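Long-range contacts in putative esterase/lipase/thioesterase (Silicibacter sp., PDB 2PBL), which is probably a hydrolase of the alpha/beta-hydrolase fold, thought to cleave ester or thioester bonds: residues 45-51 with 99-103; 144-149 with 199-205. All coordinates share one frame; numbering follows the deposited sequence.

Contact 1: residues 45-51 with 99-103; sequences YGEGDRH and PSYEL
At the guanidinium of Arg-50, Leu-103 rests its methyl CD1 on one face near the margin, while the carbonyl O of Tyr-101 meets the edge within the plane of the group. That oxygen is gripped side-on by two nitrogens: NE of Arg-50 lies 2.9 Å from O of Tyr-101, above the carbonyl plane, and NH2 of Arg-50 reaches the same O at 3.1 Å, nearly in line with its C=O bond. A bend at chi3 (63°), after an anti chi2, turns the guanidinium so that NE and NH2 both face the oxygen; NH2 is also hydrogen-bonded to O of Phe-77. The Tyr-45 ring has the backbone C of His-51 against one face and O of Ser-100 level with its rim, where OH of Tyr-45 donates to O of Ser-100 at 2.6 Å. In this alpha/beta-hydrolase sheet, 45-51 is the hairpin loop joining strands 39-44 and 52-56, with a type I turn from Gly-48 to His-51, and 99-103 leaves strand 94-99, the neighbour of 52-56. The two loops meet just beyond the ends of these neighbouring strands, where the backbones of Ser-100 and Lys-52 are hydrogen-bonded. NE2 of His-51 makes a weak hydrogen bond to OE1 of Glu-102 at 3.0 Å, the ring and carboxylate planes 63° apart. Tyr-101 turns its own ring from the loop to stack on His-70, and its OH is hydrogen-bonded to O of His-70.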
loop_
_atom_site.group_PDB
_atom_site.type_symbol
_atom_site.label_atom_id
_atom_site.label_comp_id
_atom_site.label_asym_id
_atom_site.label_seq_id
_atom_site.Cartn_x
_atom_site.Cartn_y
_atom_site.Cartn_z
ATOM N N TYR A 45 14.052 8.074 -5.653
ATOM C CA TYR A 45 14.322 6.679 -6.019
ATOM C C TYR A 45 14.442 6.579 -7.542
ATOM O O TYR A 45 14.774 5.526 -8.083
ATOM C CB TYR A 45 13.295 5.682 -5.467
ATOM C CG TYR A 45 11.880 5.771 -6.037
ATOM C CD1 TYR A 45 11.555 5.190 -7.274
ATOM C CD2 TYR A 45 10.862 6.386 -5.323
ATOM C CE1 TYR A 45 10.288 5.256 -7.777
ATOM C CE2 TYR A 45 9.563 6.429 -5.821
ATOM C CZ TYR A 45 9.278 5.885 -7.032
ATOM O OH TYR A 45 7.986 5.970 -7.476
ATOM N N GLY A 46 14.179 7.674 -8.225
ATOM C CA GLY A 46 14.195 7.715 -9.679
ATOM C C GLY A 46 14.340 9.141 -10.136
ATOM O O GLY A 46 14.425 10.048 -9.320
ATOM N N GLU A 47 14.382 9.334 -11.446
ATOM C CA GLU A 47 14.571 10.669 -12.015
ATOM C C GLU A 47 13.297 11.493 -12.159
ATOM O O GLU A 47 13.342 12.733 -12.208
ATOM C CB GLU A 47 15.272 10.539 -13.375
ATOM C CG GLU A 47 16.724 10.016 -13.292
ATOM C CD GLU A 47 17.732 11.029 -12.715
ATOM O OE1 GLU A 47 17.658 12.227 -13.071
ATOM O OE2 GLU A 47 18.629 10.620 -11.944
ATOM N N GLY A 48 12.151 10.826 -12.239
ATOM C CA GLY A 48 10.884 11.524 -12.451
ATOM C C GLY A 48 10.480 12.374 -11.271
ATOM O O GLY A 48 10.892 12.126 -10.141
ATOM N N ASP A 49 9.648 13.383 -11.529
ATOM C CA ASP A 49 9.180 14.259 -10.468
ATOM C C ASP A 49 8.485 13.481 -9.344
ATOM O O ASP A 49 8.592 13.872 -8.180
ATOM C CB ASP A 49 8.207 15.335 -11.007
ATOM C CG ASP A 49 8.867 16.310 -12.026
ATOM O OD1 ASP A 49 10.115 16.452 -11.992
ATOM O OD2 ASP A 49 8.125 16.938 -12.849
ATOM N N ARG A 50 7.786 12.403 -9.679
ATOM C CA ARG A 50 7.033 11.626 -8.657
ATOM C C ARG A 50 7.795 10.361 -8.205
ATOM O O ARG A 50 7.232 9.498 -7.492
ATOM C CB ARG A 50 5.621 11.290 -9.137
ATOM C CG ARG A 50 4.739 12.494 -9.328
ATOM C CD ARG A 50 3.439 12.158 -9.979
ATOM N NE ARG A 50 2.628 11.248 -9.176
ATOM C CZ ARG A 50 1.691 11.625 -8.315
ATOM N NH1 ARG A 50 1.382 12.904 -8.137
ATOM N NH2 ARG A 50 1.051 10.704 -7.615
ATOM N N HIS A 51 9.074 10.255 -8.594
ATOM C CA HIS A 51 9.915 9.153 -8.090
ATOM C C HIS A 51 10.617 9.517 -6.776
ATOM O O HIS A 51 11.842 9.435 -6.646
ATOM C CB HIS A 51 10.923 8.680 -9.138
ATOM C CG HIS A 51 10.283 8.193 -10.397
ATOM N ND1 HIS A 51 10.918 8.215 -11.607
ATOM C CD2 HIS A 51 9.034 7.741 -10.637
ATOM C CE1 HIS A 51 10.103 7.769 -12.544
ATOM N NE2 HIS A 51 8.951 7.469 -11.978
ATOM N N PRO A 99 6.465 5.807 -0.502
ATOM C CA PRO A 99 6.728 6.398 -1.809
ATOM C C PRO A 99 5.509 6.963 -2.511
ATOM O O PRO A 99 4.342 6.596 -2.213
ATOM C CB PRO A 99 7.204 5.186 -2.620
ATOM C CG PRO A 99 6.380 4.105 -2.075
ATOM C CD PRO A 99 6.256 4.357 -0.592
ATOM N N SER A 100 5.810 7.865 -3.445
ATOM C CA SER A 100 4.889 8.314 -4.452
ATOM C C SER A 100 5.286 7.477 -5.676
ATOM O O SER A 100 6.310 6.733 -5.664
ATOM C CB SER A 100 5.092 9.806 -4.751
ATOM O OG SER A 100 4.511 10.660 -3.788
ATOM N N TYR A 101 4.506 7.654 -6.718
ATOM C CA TYR A 101 4.661 6.958 -7.967
ATOM C C TYR A 101 3.839 7.682 -9.013
ATOM O O TYR A 101 2.905 8.413 -8.660
ATOM C CB TYR A 101 4.205 5.526 -7.800
ATOM C CG TYR A 101 2.845 5.323 -7.137
ATOM C CD1 TYR A 101 1.647 5.312 -7.891
ATOM C CD2 TYR A 101 2.760 5.097 -5.764
ATOM C CE1 TYR A 101 0.408 5.119 -7.266
ATOM C CE2 TYR A 101 1.529 4.873 -5.138
ATOM C CZ TYR A 101 0.368 4.898 -5.874
ATOM O OH TYR A 101 -0.815 4.682 -5.200
ATOM N N GLU A 102 4.223 7.535 -10.272
ATOM C CA GLU A 102 3.434 8.095 -11.368
ATOM C C GLU A 102 2.102 7.363 -11.436
ATOM O O GLU A 102 1.960 6.229 -10.978
ATOM C CB GLU A 102 4.158 8.043 -12.688
ATOM C CG GLU A 102 5.392 8.868 -12.679
ATOM C CD GLU A 102 6.063 8.848 -14.029
ATOM O OE1 GLU A 102 6.992 8.067 -14.159
ATOM O OE2 GLU A 102 5.592 9.539 -14.958
ATOM N N LEU A 103 1.138 8.051 -12.023
ATOM C CA LEU A 103 -0.244 7.619 -12.025
ATOM C C LEU A 103 -0.736 7.345 -13.418
ATOM O O LEU A 103 -0.185 7.846 -14.393
ATOM C CB LEU A 103 -1.082 8.743 -11.426
ATOM C CG LEU A 103 -0.729 9.211 -10.012
ATOM C CD1 LEU A 103 -1.526 10.448 -9.567
ATOM C CD2 LEU A 103 -0.965 8.074 -9.043
#

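Contact 2: residues 144-149 with 199-205; sequences ARMLDP and MQNRYDA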
loop_
_atom_site.group_PDB
_atom_site.type_symbol
_atom_site.label_atom_id
_atom_site.label_comp_id
_atom_site.label_asym_id
_atom_site.label_seq_id
_atom_site.Cartn_x
_atom_site.Cartn_y
_atom_site.Cartn_z
ATOM N N ALA A 144 1.731 -6.416 -2.518
ATOM C CA ALA A 144 1.603 -7.832 -2.841
ATOM C C ALA A 144 2.546 -8.254 -4.014
ATOM O O ALA A 144 3.200 -9.276 -3.936
ATOM C CB ALA A 144 0.195 -8.157 -3.164
ATOM N N ARG A 145 2.675 -7.406 -5.000
ATOM C CA ARG A 145 3.567 -7.626 -6.150
ATOM C C ARG A 145 5.037 -7.653 -5.771
ATOM O O ARG A 145 5.881 -8.129 -6.555
ATOM C CB ARG A 145 3.365 -6.493 -7.155
ATOM C CG ARG A 145 1.976 -6.349 -7.694
ATOM C CD ARG A 145 1.647 -7.514 -8.590
ATOM N NE ARG A 145 2.453 -7.402 -9.827
ATOM C CZ ARG A 145 3.382 -8.251 -10.289
ATOM N NH1 ARG A 145 3.733 -9.377 -9.680
ATOM N NH2 ARG A 145 3.995 -7.921 -11.416
HETATM N N MSE A 146 5.382 -7.052 -4.616
HETATM C CA MSE A 146 6.775 -7.025 -4.152
HETATM C C MSE A 146 7.284 -8.386 -3.730
HETATM O O MSE A 146 8.491 -8.560 -3.570
HETATM C CB MSE A 146 6.935 -6.043 -3.017
HETATM C CG MSE A 146 6.673 -4.571 -3.374
HETATM SE SE MSE A 146 7.767 -4.018 -4.884
HETATM C CE MSE A 146 6.350 -4.236 -6.376
ATOM N N LEU A 147 6.386 -9.356 -3.536
ATOM C CA LEU A 147 6.801 -10.700 -3.180
ATOM C C LEU A 147 7.179 -11.517 -4.420
ATOM O O LEU A 147 7.603 -12.663 -4.279
ATOM C CB LEU A 147 5.730 -11.416 -2.374
ATOM C CG LEU A 147 5.546 -10.883 -0.959
ATOM C CD1 LEU A 147 4.357 -11.547 -0.258
ATOM C CD2 LEU A 147 6.849 -11.124 -0.170
ATOM N N ASP A 148 7.000 -10.937 -5.603
ATOM C CA ASP A 148 7.367 -11.571 -6.862
ATOM C C ASP A 148 8.902 -11.414 -7.113
ATOM O O ASP A 148 9.397 -10.305 -7.288
ATOM C CB ASP A 148 6.592 -10.925 -7.972
ATOM C CG ASP A 148 6.727 -11.666 -9.289
ATOM O OD1 ASP A 148 7.663 -12.480 -9.459
ATOM O OD2 ASP A 148 5.878 -11.398 -10.157
ATOM N N PRO A 149 9.650 -12.536 -7.104
ATOM C CA PRO A 149 11.098 -12.458 -7.316
ATOM C C PRO A 149 11.553 -11.898 -8.632
ATOM O O PRO A 149 12.734 -11.568 -8.797
ATOM C CB PRO A 149 11.554 -13.919 -7.172
ATOM C CG PRO A 149 10.451 -14.526 -6.278
ATOM C CD PRO A 149 9.224 -13.923 -6.850
HETATM N N MSE A 199 0.264 -15.004 -8.981
HETATM C CA MSE A 199 1.655 -15.178 -8.638
HETATM C C MSE A 199 1.853 -16.476 -7.982
HETATM O O MSE A 199 1.264 -16.754 -6.955
HETATM C CB MSE A 199 2.115 -14.042 -7.732
HETATM C CG MSE A 199 2.315 -12.823 -8.443
HETATM SE SE MSE A 199 2.407 -11.313 -7.075
HETATM C CE MSE A 199 3.776 -11.944 -5.820
ATOM N N GLN A 200 2.700 -17.287 -8.593
ATOM C CA GLN A 200 2.987 -18.598 -8.058
ATOM C C GLN A 200 4.267 -18.632 -7.292
ATOM O O GLN A 200 4.433 -19.464 -6.409
ATOM C CB GLN A 200 3.001 -19.595 -9.200
ATOM C CG GLN A 200 1.728 -19.584 -10.023
ATOM C CD GLN A 200 0.481 -19.852 -9.185
ATOM O OE1 GLN A 200 0.547 -20.442 -8.089
ATOM N NE2 GLN A 200 -0.670 -19.400 -9.690
ATOM N N ASN A 201 5.178 -17.726 -7.585
ATOM C CA ASN A 201 6.443 -17.715 -6.913
ATOM C C ASN A 201 6.451 -16.535 -6.015
ATOM O O ASN A 201 6.201 -15.424 -6.480
ATOM C CB ASN A 201 7.564 -17.607 -7.939
ATOM C CG ASN A 201 7.500 -18.716 -8.956
ATOM O OD1 ASN A 201 7.392 -18.458 -10.166
ATOM N ND2 ASN A 201 7.485 -19.965 -8.469
ATOM N N ARG A 202 6.676 -16.760 -4.719
ATOM C CA ARG A 202 6.699 -15.656 -3.800
ATOM C C ARG A 202 7.827 -15.756 -2.800
ATOM O O ARG A 202 8.176 -16.834 -2.385
ATOM C CB ARG A 202 5.374 -15.563 -3.060
ATOM C CG ARG A 202 4.198 -15.373 -4.007
ATOM C CD ARG A 202 2.909 -15.282 -3.306
ATOM N NE ARG A 202 2.595 -16.435 -2.456
ATOM C CZ ARG A 202 2.001 -17.551 -2.856
ATOM N NH1 ARG A 202 1.657 -17.743 -4.125
ATOM N NH2 ARG A 202 1.752 -18.502 -1.964
ATOM N N TYR A 203 8.456 -14.638 -2.509
ATOM C CA TYR A 203 9.385 -14.593 -1.417
ATOM C C TYR A 203 8.662 -15.060 -0.160
ATOM O O TYR A 203 7.447 -14.855 0.014
ATOM C CB TYR A 203 9.911 -13.180 -1.174
ATOM C CG TYR A 203 10.900 -12.701 -2.236
ATOM C CD1 TYR A 203 12.137 -13.319 -2.370
ATOM C CD2 TYR A 203 10.616 -11.613 -3.053
ATOM C CE1 TYR A 203 13.021 -12.908 -3.297
ATOM C CE2 TYR A 203 11.511 -11.182 -3.986
ATOM C CZ TYR A 203 12.719 -11.839 -4.113
ATOM O OH TYR A 203 13.642 -11.381 -5.022
ATOM N N ASP A 204 9.436 -15.679 0.719
ATOM C CA ASP A 204 8.937 -16.174 1.967
ATOM C C ASP A 204 8.682 -14.967 2.873
ATOM O O ASP A 204 9.603 -14.152 3.156
ATOM C CB ASP A 204 9.963 -17.097 2.621
ATOM C CG ASP A 204 10.207 -18.375 1.813
ATOM O OD1 ASP A 204 11.025 -18.354 0.879
ATOM O OD2 ASP A 204 9.592 -19.385 2.156
ATOM N N ALA A 205 7.451 -14.871 3.347
ATOM C CA ALA A 205 7.031 -13.749 4.210
ATOM C C ALA A 205 5.653 -14.083 4.744
ATOM O O ALA A 205 4.920 -14.821 4.095
ATOM C CB ALA A 205 6.976 -12.470 3.459
#
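Leu-147 and Tyr-203 bring their backbones to 5.0 Å between CA atoms, and N of Tyr-203 donates to O of Leu-147 at 2.8 Å, a fairly straight bond (162°) lying in the carbonyl plane. The same oxygen takes a CA-H...O contact from Arg-202, whose CA is 3.2 Å from O of Leu-147. Leu-147 lies within a type I turn from Arg-145 to Asp-148. Here the chain leaves helix 138-145, which in this fold follows the presumed nucleophile elbow, and meets the loop that leads into strand 206-212. Pro-149 packs on the Tyr-203 ring by a CH-pi contact, CG lying 4.1 Å from the ring centroid and almost on its normal, while OH of Tyr-203 is hydrogen-bonded to O of Leu-152. An alanine in place of Tyr-203 would probably leave the Pro-149 ring without its aromatic face and O of Leu-152 without the phenol donor. CD2 of Leu-147 touches CB of Tyr-203 and, at 3.9 Å, CB of Ala-205. The selenomethionine at Met-199, bent at chi3 (53°), tucks CE against O of Ala-144 and CB of Asp-148, and SE lies near the guanidinium plane of Arg-145, at its edge. NH1 of Arg-145 salt-bridges OD2 of Asp-148 at 3.0 Å through the anti lone pair, and its NE has Glu-194 as a second anion.

Contacts 1 and 2 do not touch: their centres are 23 Å apart, their nearest atoms about 9 Å, and each centre lies about 15 Å from that of the chain. Along the sequence they follow in series, 45-51 with 99-103 closing before 144-149 with 199-205 opens. Helix 109-126 lies against both, meeting Tyr-45, His-51 and Tyr-101 of contact 1 and Arg-145 and Met-146 of contact 2. The probable triad of Ser-137, His-242 and Glu-215 belongs to neither. Contact 1 comes near it through the Tyr-101 side chain, without touching, whereas contact 2 joins the far end of the helix after Ser-137 to the approach to strand 206-212.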